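Local coordinates for virulence protein STM3117 (Salmonella enterica subsp. enterica serovar Typhimurium, PDB 3HUH), which promotes replication of the bacterium inside host macrophages and may take part in the biosynthesis and modification of cell-wall peptidoglycan, at residues Arg39-Glu42 and Glu43-Phe47; Ser94-Ile97 and Asn98-Val101. One frame throughout, in Å; residues are numbered along the deposited sequence.

Contact 1: Arg39-Glu42 and Glu43-Phe47; sequences RFYE and EVLGF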
ATOM      1  N   ARG A  39       7.828 -16.050   5.168  1.00 20.53           N
ATOM      2  CA  ARG A  39       9.232 -16.403   4.987  1.00 22.30           C
ATOM      3  C   ARG A  39       9.949 -15.445   4.040  1.00 21.34           C
ATOM      4  O   ARG A  39      11.080 -15.037   4.297  1.00 21.14           O
ATOM      5  CB  ARG A  39       9.365 -17.843   4.485  1.00 25.90           C
ATOM      6  CG  ARG A  39       9.298 -18.886   5.588  1.00 31.87           C
ATOM      7  CD  ARG A  39       9.738 -20.258   5.079  1.00 36.86           C
ATOM      8  NE  ARG A  39      10.091 -21.165   6.171  1.00 41.18           N
ATOM      9  CZ  ARG A  39       9.240 -21.614   7.089  1.00 42.77           C
ATOM     10  NH1 ARG A  39       7.964 -21.246   7.058  1.00 43.30           N
ATOM     11  NH2 ARG A  39       9.666 -22.436   8.039  1.00 43.99           N
ATOM     12  N   PHE A  40       9.286 -15.072   2.951  1.00 20.80           N
ATOM     13  CA  PHE A  40       9.880 -14.152   1.987  1.00 20.06           C
ATOM     14  C   PHE A  40      10.131 -12.766   2.592  1.00 18.80           C
ATOM     15  O   PHE A  40      11.255 -12.252   2.540  1.00 18.71           O
ATOM     16  CB  PHE A  40       8.972 -14.001   0.763  1.00 18.40           C
ATOM     17  CG  PHE A  40       9.467 -12.985  -0.234  1.00 18.00           C
ATOM     18  CD1 PHE A  40      10.488 -13.304  -1.127  1.00 17.96           C
ATOM     19  CD2 PHE A  40       8.921 -11.701  -0.272  1.00 18.96           C
ATOM     20  CE1 PHE A  40      10.956 -12.360  -2.047  1.00 20.56           C
ATOM     21  CE2 PHE A  40       9.381 -10.745  -1.187  1.00 18.66           C
ATOM     22  CZ  PHE A  40      10.402 -11.077  -2.079  1.00 19.66           C
ATOM     23  N   TYR A  41       9.098 -12.164   3.178  1.00 16.85           N
ATOM     24  CA  TYR A  41       9.266 -10.830   3.741  1.00 17.74           C
ATOM     25  C   TYR A  41      10.225 -10.768   4.923  1.00 17.26           C
ATOM     26  O   TYR A  41      10.927  -9.770   5.105  1.00 16.85           O
ATOM     27  CB  TYR A  41       7.900 -10.214   4.090  1.00 16.73           C
ATOM     28  CG  TYR A  41       7.159  -9.748   2.851  1.00 17.56           C
ATOM     29  CD1 TYR A  41       6.303 -10.604   2.160  1.00 15.29           C
ATOM     30  CD2 TYR A  41       7.377  -8.472   2.322  1.00 16.18           C
ATOM     31  CE1 TYR A  41       5.681 -10.208   0.972  1.00 16.23           C
ATOM     32  CE2 TYR A  41       6.766  -8.067   1.131  1.00 17.29           C
ATOM     33  CZ  TYR A  41       5.923  -8.937   0.461  1.00 17.33           C
ATOM     34  OH  TYR A  41       5.347  -8.540  -0.728  1.00 16.30           O
ATOM     35  N   GLU A  42      10.277 -11.825   5.724  1.00 17.30           N
ATOM     36  CA  GLU A  42      11.211 -11.823   6.841  1.00 18.14           C
ATOM     37  C   GLU A  42      12.648 -12.031   6.356  1.00 19.47           C
ATOM     38  O   GLU A  42      13.533 -11.240   6.676  1.00 19.71           O
ATOM     39  CB  GLU A  42      10.860 -12.907   7.863  1.00 17.70           C
ATOM     40  CG  GLU A  42       9.597 -12.629   8.664  1.00 18.67           C
ATOM     41  CD  GLU A  42       9.522 -13.448   9.948  1.00 21.04           C
ATOM     42  OE1 GLU A  42       9.834 -14.659   9.910  1.00 21.96           O
ATOM     43  OE2 GLU A  42       9.142 -12.883  10.995  1.00 19.98           O
ATOM     44  N   GLU A  43      12.875 -13.074   5.562  1.00 20.57           N
ATOM     45  CA  GLU A  43      14.225 -13.387   5.092  1.00 21.23           C
ATOM     46  C   GLU A  43      14.819 -12.407   4.089  1.00 21.77           C
ATOM     47  O   GLU A  43      16.010 -12.094   4.157  1.00 22.07           O
ATOM     48  CB  GLU A  43      14.270 -14.807   4.512  1.00 23.71           C
ATOM     49  CG  GLU A  43      13.713 -15.864   5.450  1.00 27.94           C
ATOM     50  CD  GLU A  43      14.011 -17.282   5.003  1.00 31.19           C
ATOM     51  OE1 GLU A  43      13.919 -17.565   3.789  1.00 33.52           O
ATOM     52  OE2 GLU A  43      14.325 -18.119   5.874  1.00 32.63           O
ATOM     53  N   VAL A  44      14.004 -11.916   3.164  1.00 19.77           N
ATOM     54  CA  VAL A  44      14.502 -10.992   2.155  1.00 20.62           C
ATOM     55  C   VAL A  44      14.430  -9.517   2.557  1.00 21.49           C
ATOM     56  O   VAL A  44      15.454  -8.827   2.599  1.00 21.92           O
ATOM     57  CB  VAL A  44      13.749 -11.195   0.827  1.00 21.00           C
ATOM     58  CG1 VAL A  44      14.301 -10.260  -0.234  1.00 21.76           C
ATOM     59  CG2 VAL A  44      13.871 -12.653   0.388  1.00 20.78           C
ATOM     60  N   LEU A  45      13.227  -9.034   2.865  1.00 22.04           N
ATOM     61  CA  LEU A  45      13.045  -7.633   3.240  1.00 21.04           C
ATOM     62  C   LEU A  45      13.342  -7.313   4.701  1.00 20.27           C
ATOM     63  O   LEU A  45      13.388  -6.146   5.082  1.00 20.62           O
ATOM     64  CB  LEU A  45      11.620  -7.173   2.907  1.00 24.40           C
ATOM     65  CG  LEU A  45      11.250  -6.929   1.438  1.00 27.30           C
ATOM     66  CD1 LEU A  45      12.161  -5.863   0.861  1.00 31.20           C
ATOM     67  CD2 LEU A  45      11.365  -8.208   0.637  1.00 28.50           C
ATOM     68  N   GLY A  46      13.526  -8.336   5.524  1.00 18.73           N
ATOM     69  CA  GLY A  46      13.820  -8.090   6.926  1.00 19.02           C
ATOM     70  C   GLY A  46      12.651  -7.661   7.787  1.00 17.89           C
ATOM     71  O   GLY A  46      12.848  -7.101   8.869  1.00 18.38           O
ATOM     72  N   PHE A  47      11.428  -7.905   7.326  1.00 16.69           N
ATOM     73  CA  PHE A  47      10.249  -7.546   8.118  1.00 15.99           C
ATOM     74  C   PHE A  47      10.097  -8.521   9.287  1.00 15.93           C
ATOM     75  O   PHE A  47      10.764  -9.559   9.333  1.00 16.53           O
ATOM     76  CB  PHE A  47       8.982  -7.603   7.257  1.00 16.13           C
ATOM     77  CG  PHE A  47       8.923  -6.562   6.168  1.00 16.55           C
ATOM     78  CD1 PHE A  47       9.927  -5.607   6.017  1.00 16.95           C
ATOM     79  CD2 PHE A  47       7.841  -6.530   5.298  1.00 15.52           C
ATOM     80  CE1 PHE A  47       9.842  -4.637   5.013  1.00 17.21           C
ATOM     81  CE2 PHE A  47       7.747  -5.565   4.291  1.00 15.38           C
ATOM     82  CZ  PHE A  47       8.750  -4.616   4.150  1.00 16.55           C
TER
HETATM   83  O   HOH W   1      13.264 -10.741   9.834  1.00 34.63           O

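Contact 2: Ser94-Ile97 and Asn98-Val101; sequences STPI and NDVV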
ATOM      1  N   SER A  94      17.453   2.299   3.737  1.00 21.72           N
ATOM      2  CA  SER A  94      18.527   3.186   4.168  1.00 24.45           C
ATOM      3  C   SER A  94      19.858   2.495   3.872  1.00 25.16           C
ATOM      4  O   SER A  94      20.937   3.046   4.101  1.00 27.31           O
ATOM      5  CB  SER A  94      18.405   3.496   5.667  1.00 24.93           C
ATOM      6  OG  SER A  94      18.280   2.316   6.439  1.00 27.87           O
ATOM      7  N   THR A  95      19.763   1.276   3.355  1.00 23.86           N
ATOM      8  CA  THR A  95      20.936   0.487   2.996  1.00 22.81           C
ATOM      9  C   THR A  95      21.381   0.929   1.600  1.00 22.94           C
ATOM     10  O   THR A  95      20.544   1.173   0.733  1.00 22.73           O
ATOM     11  CB  THR A  95      20.575  -1.016   2.969  1.00 23.13           C
ATOM     12  OG1 THR A  95      20.126  -1.421   4.270  1.00 23.57           O
ATOM     13  CG2 THR A  95      21.775  -1.864   2.562  1.00 22.94           C
ATOM     14  N   PRO A  96      22.703   1.065   1.369  1.00 22.15           N
ATOM     15  CA  PRO A  96      23.153   1.483   0.032  1.00 21.35           C
ATOM     16  C   PRO A  96      22.500   0.564  -1.004  1.00 20.40           C
ATOM     17  O   PRO A  96      22.578  -0.659  -0.887  1.00 20.90           O
ATOM     18  CB  PRO A  96      24.666   1.300   0.108  1.00 23.12           C
ATOM     19  CG  PRO A  96      24.962   1.591   1.556  1.00 23.67           C
ATOM     20  CD  PRO A  96      23.850   0.841   2.267  1.00 23.29           C
ATOM     21  N   ILE A  97      21.870   1.151  -2.016  1.00 19.62           N
ATOM     22  CA  ILE A  97      21.165   0.359  -3.018  1.00 19.64           C
ATOM     23  C   ILE A  97      21.999  -0.733  -3.692  1.00 20.13           C
ATOM     24  O   ILE A  97      21.472  -1.794  -4.000  1.00 19.62           O
ATOM     25  CB  ILE A  97      20.498   1.272  -4.088  1.00 18.84           C
ATOM     26  CG1 ILE A  97      19.369   0.509  -4.794  1.00 20.49           C
ATOM     27  CG2 ILE A  97      21.524   1.766  -5.090  1.00 18.93           C
ATOM     28  CD1 ILE A  97      18.241   0.079  -3.854  1.00 20.67           C
ATOM     29  N   ASN A  98      23.290  -0.494  -3.913  1.00 18.92           N
ATOM     30  CA  ASN A  98      24.123  -1.523  -4.531  1.00 19.57           C
ATOM     31  C   ASN A  98      24.342  -2.695  -3.574  1.00 19.74           C
ATOM     32  O   ASN A  98      24.493  -3.846  -4.006  1.00 19.06           O
ATOM     33  CB  ASN A  98      25.462  -0.934  -4.991  1.00 19.85           C
ATOM     34  CG  ASN A  98      25.307  -0.027  -6.203  1.00 21.93           C
ATOM     35  OD1 ASN A  98      24.236   0.024  -6.816  1.00 22.63           O
ATOM     36  ND2 ASN A  98      26.372   0.682  -6.561  1.00 21.25           N
ATOM     37  N   ASP A  99      24.357  -2.419  -2.273  1.00 18.72           N
ATOM     38  CA  ASP A  99      24.515  -3.494  -1.303  1.00 20.56           C
ATOM     39  C   ASP A  99      23.221  -4.308  -1.316  1.00 20.36           C
ATOM     40  O   ASP A  99      23.240  -5.534  -1.170  1.00 20.67           O
ATOM     41  CB  ASP A  99      24.769  -2.944   0.110  1.00 20.86           C
ATOM     42  CG  ASP A  99      26.149  -2.317   0.261  1.00 23.99           C
ATOM     43  OD1 ASP A  99      27.068  -2.664  -0.517  1.00 24.38           O
ATOM     44  OD2 ASP A  99      26.320  -1.486   1.177  1.00 26.89           O
ATOM     45  N   VAL A 100      22.094  -3.625  -1.512  1.00 19.71           N
ATOM     46  CA  VAL A 100      20.805  -4.304  -1.557  1.00 20.08           C
ATOM     47  C   VAL A 100      20.767  -5.217  -2.779  1.00 19.44           C
ATOM     48  O   VAL A 100      20.298  -6.352  -2.702  1.00 19.87           O
ATOM     49  CB  VAL A 100      19.632  -3.301  -1.653  1.00 20.29           C
ATOM     50  CG1 VAL A 100      18.311  -4.055  -1.802  1.00 19.51           C
ATOM     51  CG2 VAL A 100      19.597  -2.421  -0.406  1.00 20.81           C
ATOM     52  N   VAL A 101      21.252  -4.711  -3.911  1.00 19.43           N
ATOM     53  CA  VAL A 101      21.289  -5.506  -5.138  1.00 20.29           C
ATOM     54  C   VAL A 101      22.039  -6.803  -4.861  1.00 19.29           C
ATOM     55  O   VAL A 101      21.566  -7.887  -5.192  1.00 18.08           O
ATOM     56  CB  VAL A 101      22.010  -4.750  -6.280  1.00 20.59           C
ATOM     57  CG1 VAL A 101      22.332  -5.704  -7.421  1.00 22.44           C
ATOM     58  CG2 VAL A 101      21.133  -3.616  -6.778  1.00 22.03           C
TER

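Contact 1: Arg39-Glu42 and Glu43-Phe47
Glu42 O, near the end of helix 34-43, is met by Gly46 and by a water. Gly46 N gives it a weak hydrogen bond of 3.1 Å, and Gly46 CA adds a C-H...O contact. The water donates to it as well and bridges to Phe47 O, 2.8 Å from the water oxygen. One residue earlier, Tyr41 O takes a sounder bond from Phe47 N at 2.9 Å. The donor lies six positions after the acceptor, against four in a helical turn, so the turn is wider than a helical one. The helical bonds before it are regular, as in Val44 N to Phe40 O at 2.8 Å. Gly46 is the first residue to leave helical phi/psi, with positive phi (76°). The chain then runs into strand 48-52 of the VOC fold, a fold built from beta-alpha-beta-beta-beta units. Phe40 has CG anti to the backbone N (chi1 176°). Its ring swings over Val44, with Val44 CB above one face, and reaches Leu45 as CE2 meets CD2 at 3.7 Å. Tyr41 and Phe47 lie side by side and point the same way. Their ring planes differ by 23° but are slid apart and barely overlap, with Tyr41 CD2 3.5 Å from Phe47 CE2. Tyr41 OH is hydrogen-bonded to Asp132. Glu42 CG rests 3.4 Å from Phe47 O, and its extended chain carries OE2 to a bond with Ala49 N. Phe47 also stacks on Phe61 and meets Phe91 edge-to-face, while Leu45 and Phe47 both pack on Ile21 of the second subunit.

Contact 2: Ser94-Ile97 and Asn98-Val101
Thr95 has OG1 beside its backbone N (chi1 -61°), which turns CG2 anti to that N. Val100 has CG1 anti to its N (chi1 176°), which leaves CG2 beside the N and facing Thr95. These two torsions bring the methyls together, with Thr95 CG2 3.7 Å from Val100 CG2. The two side chains meet at a slant. Thr95 CG2 also touches Asp99 CB, 4.0 Å away, and there the side chains cross at about a right angle. Thr95 OG1 sits on the other branch and is hydrogen-bonded to Ile20 N of the second subunit. Ser94 and Thr95 lie against that subunit.

Pro96 holds the N-cap position of helix 97-106. Its carbonyl takes the first helical bond, Val100 N to Pro96 O at 3.1 Å, with the donor in the carbonyl plane and an N-H...O angle of 151°. Asp99 N adds a weak bond to the same oxygen at 2.9 Å. The carboxylate of Asp99 folds back beside the proline ring, with OD2 3.4 Å from Pro96 CG. A negative group this close to the helix start would probably suit the partial positive charge there. The next helical bond, Val101 N to Ile97 O, is 2.9 Å long. Val101 CG2 lies 3.3 Å from that same carbonyl oxygen, alongside the bond. Ile97 CG1 is anti to its backbone N, and CD1 ends 4.3 Å from Val100 CB. The backbone N of Ile97 is satisfied by Gln142 OE1.

The turn follows strand 88-93 and leads directly into helix 97-106. Ile97 packs on Met126 and Val101 on Ile128, both of strand 123-131.

Overall arrangement
Contact 1 closes before contact 2 opens along the chain. Their centres are 15 Å apart and their nearest atoms about 7 Å, so they do not touch. They mark opposite kinds of helix end. Residues 39-47 finish helix 34-43 and lead to strand 48-52, while residues 94-101 follow strand 88-93 and begin helix 97-106. The two four-stranded mixed sheets have the same strand order, 1-4-3-2, as expected of the paired arrangement in the VOC superfamily. Contact 1 is the nearer to the centre of the chain. In both contacts, residues flanking the helix end touch the second subunit.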